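Local coordinates for peroxisomal membrane protein LPX1 (Saccharomyces cerevisiae, PDB 2Y6U) that hydrolyses ester bonds in lipids inside peroxisomes, with acyl esterase, triacylglycerol lipase and phospholipase A activity, at residues E211-V215 with I236-K242; T34-Y38 with K65-E69. All blocks are in the same frame, centred on the assembly; numbering follows the deposited sequence. Where two conformers were deposited one is given.

Contact 1: residues E211-V215 with I236-K242; sequences ESEYV and IDFERTK
R240 grips the carboxylate of E211 side-on with two nitrogens, each taking a different oxygen. NE donates to E211 OE1 at 3.0 Å, and NH2 donates to E211 OE2 at 2.8 Å on its syn lone pair. The two flat groups are not coplanar: their planes stand 43° apart, and OE1 is met on its syn side but out of the carboxylate plane. E211 gets there because CG lies anti to the backbone N (chi1 171°) and a bend at chi2 then turns the carboxylate toward the other segment. K242 comes in across the same group at about a right angle, its NZ 2.6 Å from E211 OE1, so that this oxygen serves two cations. On the other side of the network, R240 NH1 bonds D237 OD1 at 2.9 Å, in the guanidinium plane and on the anti lone pair.

Beneath this charged layer the Y214 ring stands at 79° to the guanidinium, with CE2 over one of its faces, 3.9 Å from R240 NE. Its hydroxyl donates to I236 O at 2.6 Å, in the carbonyl plane and on a lone pair; this carbonyl also takes a weak helical bond from R240 N. Y214 CE2 meets I236 CG2 at 3.9 Å, while V215 CG2 lies at the guanidinium edge. A leucine in place of R240 would probably leave both oxygens of E211 without their paired N-H donors and D237 OD1 without its cation.

Helix 211-220 is thus joined to the I236 turn of helix 229-239 by a buried tyrosine bond under a network of two acids and two bases toward the solvent side, whose charges balance and probably favour the ionised carboxylates.

Contact 2: residues T34-Y38 with K65-E69; sequences TYDVY and KVVWE
K65 NZ is gripped from several sides: by D36 in a salt bridge, by water 1, and by D99 in a second salt bridge. D36 OD1 lies 3.0 Å from K65 NZ, but the hydrogen bond between them is weak. The other oxygen is almost as near, D36 OD2 to K65 NZ being 3.2 Å. NZ is thus close to both oxygens; the two side chains cross at about a right angle. D36 OD1 has a further partner in T10 OG1. Water 1 accepts from K65 NZ at 2.6 Å and passes a weak bond on to T34 O, while the methyl T34 CG2 lies 4.0 Å from K65 NZ. The lysine reaches this far because CG sits between the backbone N and the carbonyl carbon (chi1 69°) and the chain beyond it is fully extended.

Water 2 ties the remaining polar groups together. It donates to D36 OD2 at 2.5 Å and to E69 OE2 at 2.8 Å, and it accepts from Y38 OH, lying in the plane of the tyrosine ring at its edge. The ring and the E69 carboxylate are turned 68° apart. D36 OD2 and E69 OE2 stand 4.4 Å from one another; the water between them, with K65 beside D36, is likely to ease the repulsion of two like charges.

Strand 35-40 carries D36 and Y38 on the same side, as alternation along a strand requires, and lies in the main sheet between strands 6-11 and 84-92, antiparallel to both. The loop after strand 51-58, which in α/β hydrolases often contributes to the oxyanion hole, brings K65 and E69 against that side, and helix 229-239 lies over K65 and V66, with N234 and I235 on V66.

Contact 2 closes before contact 1 opens, so the two follow in series along the chain, their centres about 19 Å apart. Contact 2 joins strand 35-40 of the main sheet to the loop after strand 51-58. Contact 1 lies further out, about 25 Å from the centre of the chain, among helices and a small antiparallel sheet that follow strand 164-168 and precede strand 286-292, a placement consistent with the cap of this family. Helix 229-239 connects them: F238 CE1 packs on K65 CE at 3.8 Å, and its ring also meets V66. The helix that receives Y214 in contact 1 therefore rests on the loop of contact 2, joining what is probably the cap to the α/β hydrolase core.

Contact 1: residues E211-V215 with I236-K242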
loop_
_atom_site.group_PDB
_atom_site.type_symbol
_atom_site.label_atom_id
_atom_site.label_comp_id
_atom_site.label_asym_id
_atom_site.label_seq_id
_atom_site.Cartn_x
_atom_site.Cartn_y
_atom_site.Cartn_z
ATOM N N GLU A 211 -23.842 -35.997 -1.973
ATOM C CA GLU A 211 -22.533 -36.277 -1.409
ATOM C C GLU A 211 -21.729 -37.268 -2.259
ATOM O O GLU A 211 -20.537 -37.060 -2.475
ATOM C CB GLU A 211 -22.693 -36.799 0.029
ATOM C CG GLU A 211 -21.441 -37.352 0.726
ATOM C CD GLU A 211 -20.388 -36.322 0.945
ATOM O OE1 GLU A 211 -20.710 -35.106 0.890
ATOM O OE2 GLU A 211 -19.226 -36.721 1.164
ATOM N N SER A 212 -22.359 -38.344 -2.755
ATOM C CA SER A 212 -21.611 -39.307 -3.567
ATOM C C SER A 212 -21.032 -38.671 -4.832
ATOM O O SER A 212 -19.882 -38.925 -5.168
ATOM C CB SER A 212 -22.475 -40.511 -3.949
ATOM O OG SER A 212 -23.258 -40.890 -2.837
ATOM N N GLU A 213 -21.830 -37.854 -5.530
ATOM C CA GLU A 213 -21.398 -37.212 -6.784
ATOM C C GLU A 213 -20.322 -36.141 -6.515
ATOM O O GLU A 213 -19.422 -35.956 -7.329
ATOM C CB GLU A 213 -22.579 -36.546 -7.500
ATOM C CG GLU A 213 -23.626 -37.516 -8.024
ATOM C CD GLU A 213 -23.092 -38.386 -9.150
ATOM O OE1 GLU A 213 -22.374 -37.838 -10.010
ATOM O OE2 GLU A 213 -23.415 -39.609 -9.199
ATOM N N TYR A 214 -20.468 -35.451 -5.393
ATOM C CA TYR A 214 -19.456 -34.491 -4.913
ATOM C C TYR A 214 -18.087 -35.159 -4.720
ATOM O O TYR A 214 -17.098 -34.737 -5.328
ATOM C CB TYR A 214 -19.909 -33.814 -3.610
ATOM C CG TYR A 214 -18.826 -33.009 -2.922
ATOM C CD1 TYR A 214 -18.219 -31.926 -3.561
ATOM C CD2 TYR A 214 -18.372 -33.364 -1.646
ATOM C CE1 TYR A 214 -17.228 -31.206 -2.946
ATOM C CE2 TYR A 214 -17.359 -32.682 -1.040
ATOM C CZ TYR A 214 -16.778 -31.575 -1.686
ATOM O OH TYR A 214 -15.734 -30.874 -1.083
ATOM N N VAL A 215 -17.998 -36.184 -3.874
ATOM C CA VAL A 215 -16.710 -36.813 -3.662
ATOM C C VAL A 215 -16.186 -37.444 -4.978
ATOM O O VAL A 215 -14.997 -37.392 -5.249
ATOM C CB VAL A 215 -16.765 -37.811 -2.488
ATOM C CG1 VAL A 215 -15.501 -38.674 -2.443
ATOM C CG2 VAL A 215 -17.015 -37.083 -1.145
ATOM N N ILE A 236 -11.478 -31.756 0.334
ATOM C CA ILE A 236 -12.832 -32.284 0.257
ATOM C C ILE A 236 -13.664 -31.863 1.447
ATOM O O ILE A 236 -14.798 -31.378 1.306
ATOM C CB ILE A 236 -12.817 -33.824 0.057
ATOM C CG1 ILE A 236 -12.321 -34.164 -1.365
ATOM C CG2 ILE A 236 -14.220 -34.432 0.375
ATOM C CD1 ILE A 236 -11.777 -35.688 -1.583
ATOM N N ASP A 237 -13.097 -31.997 2.633
ATOM C CA ASP A 237 -13.802 -31.687 3.868
ATOM C C ASP A 237 -13.999 -30.176 4.053
ATOM O O ASP A 237 -15.024 -29.736 4.642
ATOM C CB ASP A 237 -13.055 -32.292 5.076
ATOM C CG ASP A 237 -13.167 -33.845 5.125
ATOM O OD1 ASP A 237 -14.172 -34.364 4.626
ATOM O OD2 ASP A 237 -12.239 -34.537 5.620
ATOM N N PHE A 238 -13.038 -29.389 3.599
ATOM C CA PHE A 238 -13.080 -27.912 3.833
ATOM C C PHE A 238 -14.098 -27.241 2.886
ATOM O O PHE A 238 -14.825 -26.319 3.258
ATOM C CB PHE A 238 -11.726 -27.326 3.633
ATOM C CG PHE A 238 -11.697 -25.814 3.638
ATOM C CD1 PHE A 238 -11.589 -25.121 4.821
ATOM C CD2 PHE A 238 -11.736 -25.108 2.450
ATOM C CE1 PHE A 238 -11.566 -23.741 4.816
ATOM C CE2 PHE A 238 -11.715 -23.774 2.430
ATOM C CZ PHE A 238 -11.624 -23.068 3.610
ATOM N N GLU A 239 -14.151 -27.732 1.651
ATOM C CA GLU A 239 -15.009 -27.151 0.618
ATOM C C GLU A 239 -16.470 -27.513 0.794
ATOM O O GLU A 239 -17.328 -26.840 0.247
ATOM C CB GLU A 239 -14.521 -27.566 -0.804
ATOM C CG GLU A 239 -13.195 -26.956 -1.304
ATOM C CD GLU A 239 -13.299 -25.405 -1.522
ATOM O OE1 GLU A 239 -14.466 -24.926 -1.703
ATOM O OE2 GLU A 239 -12.221 -24.707 -1.617
ATOM N N ARG A 240 -16.779 -28.614 1.496
ATOM C CA ARG A 240 -18.141 -29.115 1.497
ATOM C C ARG A 240 -19.063 -28.153 2.251
ATOM O O ARG A 240 -18.776 -27.829 3.395
ATOM C CB ARG A 240 -18.174 -30.498 2.162
ATOM C CG ARG A 240 -19.515 -31.130 2.279
ATOM C CD ARG A 240 -19.415 -32.395 3.151
ATOM N NE ARG A 240 -18.769 -33.522 2.484
ATOM C CZ ARG A 240 -17.566 -34.047 2.784
ATOM N NH1 ARG A 240 -16.809 -33.557 3.759
ATOM N NH2 ARG A 240 -17.115 -35.100 2.101
ATOM N N THR A 241 -20.108 -27.652 1.581
ATOM C CA THR A 241 -21.221 -26.944 2.236
ATOM C C THR A 241 -22.582 -27.554 1.791
ATOM O O THR A 241 -22.748 -28.025 0.633
ATOM C CB THR A 241 -21.202 -25.388 2.040
ATOM O OG1 THR A 241 -21.959 -25.019 0.872
ATOM C CG2 THR A 241 -19.768 -24.811 1.994
ATOM N N LYS A 242 -23.543 -27.570 2.716
ATOM C CA LYS A 242 -24.803 -28.331 2.522
ATOM C C LYS A 242 -26.037 -27.503 2.822
ATOM O O LYS A 242 -25.915 -26.316 3.088
ATOM C CB LYS A 242 -24.790 -29.609 3.409
ATOM C CG LYS A 242 -23.727 -30.696 2.961
ATOM C CD LYS A 242 -23.899 -32.061 3.693
ATOM C CE LYS A 242 -24.044 -33.327 2.731
ATOM N NZ LYS A 242 -22.741 -33.938 2.121
#

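Contact 2: residues T34-Y38 with K65-E69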
loop_
_atom_site.group_PDB
_atom_site.type_symbol
_atom_site.label_atom_id
_atom_site.label_comp_id
_atom_site.label_asym_id
_atom_site.label_seq_id
_atom_site.Cartn_x
_atom_site.Cartn_y
_atom_site.Cartn_z
ATOM N N THR A 34 -11.365 -13.752 6.047
ATOM C CA THR A 34 -11.215 -14.744 7.154
ATOM C C THR A 34 -9.865 -15.395 7.003
ATOM O O THR A 34 -9.441 -15.703 5.862
ATOM C CB THR A 34 -12.285 -15.847 7.089
ATOM O OG1 THR A 34 -13.556 -15.231 7.250
ATOM C CG2 THR A 34 -12.076 -16.883 8.197
ATOM N N TYR A 35 -9.136 -15.546 8.096
ATOM C CA TYR A 35 -7.846 -16.162 8.045
ATOM C C TYR A 35 -7.631 -16.952 9.326
ATOM O O TYR A 35 -8.275 -16.695 10.344
ATOM C CB TYR A 35 -6.710 -15.140 7.871
ATOM C CG TYR A 35 -6.649 -14.066 8.942
ATOM C CD1 TYR A 35 -7.479 -12.955 8.883
ATOM C CD2 TYR A 35 -5.733 -14.125 9.994
ATOM C CE1 TYR A 35 -7.412 -11.966 9.846
ATOM C CE2 TYR A 35 -5.646 -13.132 10.927
ATOM C CZ TYR A 35 -6.489 -12.069 10.861
ATOM O OH TYR A 35 -6.420 -11.070 11.791
ATOM N N ASP A 36 -6.746 -17.927 9.292
ATOM C CA ASP A 36 -6.390 -18.693 10.499
ATOM C C ASP A 36 -5.014 -18.272 10.978
ATOM O O ASP A 36 -4.088 -18.147 10.121
ATOM C CB ASP A 36 -6.420 -20.191 10.162
ATOM C CG ASP A 36 -7.824 -20.703 9.860
ATOM O OD1 ASP A 36 -8.824 -20.018 10.205
ATOM O OD2 ASP A 36 -7.991 -21.836 9.317
ATOM N N VAL A 37 -4.850 -18.016 12.288
ATOM C CA VAL A 37 -3.595 -17.666 12.872
ATOM C C VAL A 37 -3.184 -18.834 13.727
ATOM O O VAL A 37 -3.925 -19.239 14.666
ATOM C CB VAL A 37 -3.712 -16.412 13.856
ATOM C CG1 VAL A 37 -2.362 -16.084 14.410
ATOM C CG2 VAL A 37 -4.202 -15.269 13.137
ATOM N N TYR A 38 -1.956 -19.292 13.518
ATOM C CA TYR A 38 -1.369 -20.365 14.282
ATOM C C TYR A 38 -0.267 -19.773 15.115
ATOM O O TYR A 38 0.664 -19.150 14.578
ATOM C CB TYR A 38 -0.832 -21.462 13.344
ATOM C CG TYR A 38 -1.948 -22.222 12.675
ATOM C CD1 TYR A 38 -2.481 -21.776 11.471
ATOM C CD2 TYR A 38 -2.505 -23.323 13.254
ATOM C CE1 TYR A 38 -3.543 -22.457 10.851
ATOM C CE2 TYR A 38 -3.534 -24.032 12.619
ATOM C CZ TYR A 38 -4.011 -23.615 11.410
ATOM O OH TYR A 38 -5.044 -24.292 10.796
ATOM N N LYS A 65 -6.868 -21.656 1.904
ATOM C CA LYS A 65 -5.875 -21.754 2.928
ATOM C C LYS A 65 -5.674 -23.203 3.395
ATOM O O LYS A 65 -4.623 -23.521 3.908
ATOM C CB LYS A 65 -6.294 -20.896 4.075
ATOM C CG LYS A 65 -7.530 -21.440 4.801
ATOM C CD LYS A 65 -8.014 -20.505 5.941
ATOM C CE LYS A 65 -9.398 -21.016 6.348
ATOM N NZ LYS A 65 -10.073 -20.232 7.460
ATOM N N VAL A 66 -6.647 -24.079 3.145
ATOM C CA VAL A 66 -6.586 -25.428 3.659
ATOM C C VAL A 66 -5.422 -26.251 3.069
ATOM O O VAL A 66 -4.937 -27.219 3.703
ATOM C CB VAL A 66 -7.917 -26.212 3.466
ATOM C CG1 VAL A 66 -8.086 -26.863 2.030
ATOM C CG2 VAL A 66 -8.025 -27.264 4.582
ATOM N N VAL A 67 -4.959 -25.856 1.882
ATOM C CA VAL A 67 -3.907 -26.606 1.189
ATOM C C VAL A 67 -2.569 -26.545 1.924
ATOM O O VAL A 67 -1.679 -27.373 1.678
ATOM C CB VAL A 67 -3.688 -26.141 -0.274
ATOM C CG1 VAL A 67 -5.036 -26.309 -1.075
ATOM C CG2 VAL A 67 -3.093 -24.716 -0.370
ATOM N N TRP A 68 -2.463 -25.618 2.881
ATOM C CA TRP A 68 -1.268 -25.511 3.678
ATOM C C TRP A 68 -1.345 -26.200 5.023
ATOM O O TRP A 68 -0.317 -26.339 5.733
ATOM C CB TRP A 68 -0.904 -24.055 3.875
ATOM C CG TRP A 68 -0.882 -23.227 2.663
ATOM C CD1 TRP A 68 -1.774 -22.257 2.333
ATOM C CD2 TRP A 68 0.094 -23.259 1.594
ATOM N NE1 TRP A 68 -1.403 -21.649 1.168
ATOM C CE2 TRP A 68 -0.261 -22.219 0.689
ATOM C CE3 TRP A 68 1.197 -24.022 1.326
ATOM C CZ2 TRP A 68 0.427 -21.980 -0.443
ATOM C CZ3 TRP A 68 1.952 -23.720 0.168
ATOM C CH2 TRP A 68 1.547 -22.724 -0.681
ATOM N N GLU A 69 -2.513 -26.725 5.411
ATOM C CA GLU A 69 -2.548 -27.392 6.700
ATOM C C GLU A 69 -1.610 -28.564 6.874
ATOM O O GLU A 69 -1.006 -28.722 7.951
ATOM C CB GLU A 69 -3.998 -27.747 7.136
ATOM C CG GLU A 69 -4.815 -26.481 7.260
ATOM C CD GLU A 69 -6.334 -26.791 7.691
ATOM O OE1 GLU A 69 -6.715 -27.957 7.852
ATOM O OE2 GLU A 69 -7.104 -25.848 7.740
HETATM O O HOH W 1 -10.339 -18.168 5.845
HETATM O O HOH W 2 -6.146 -23.384 8.501
#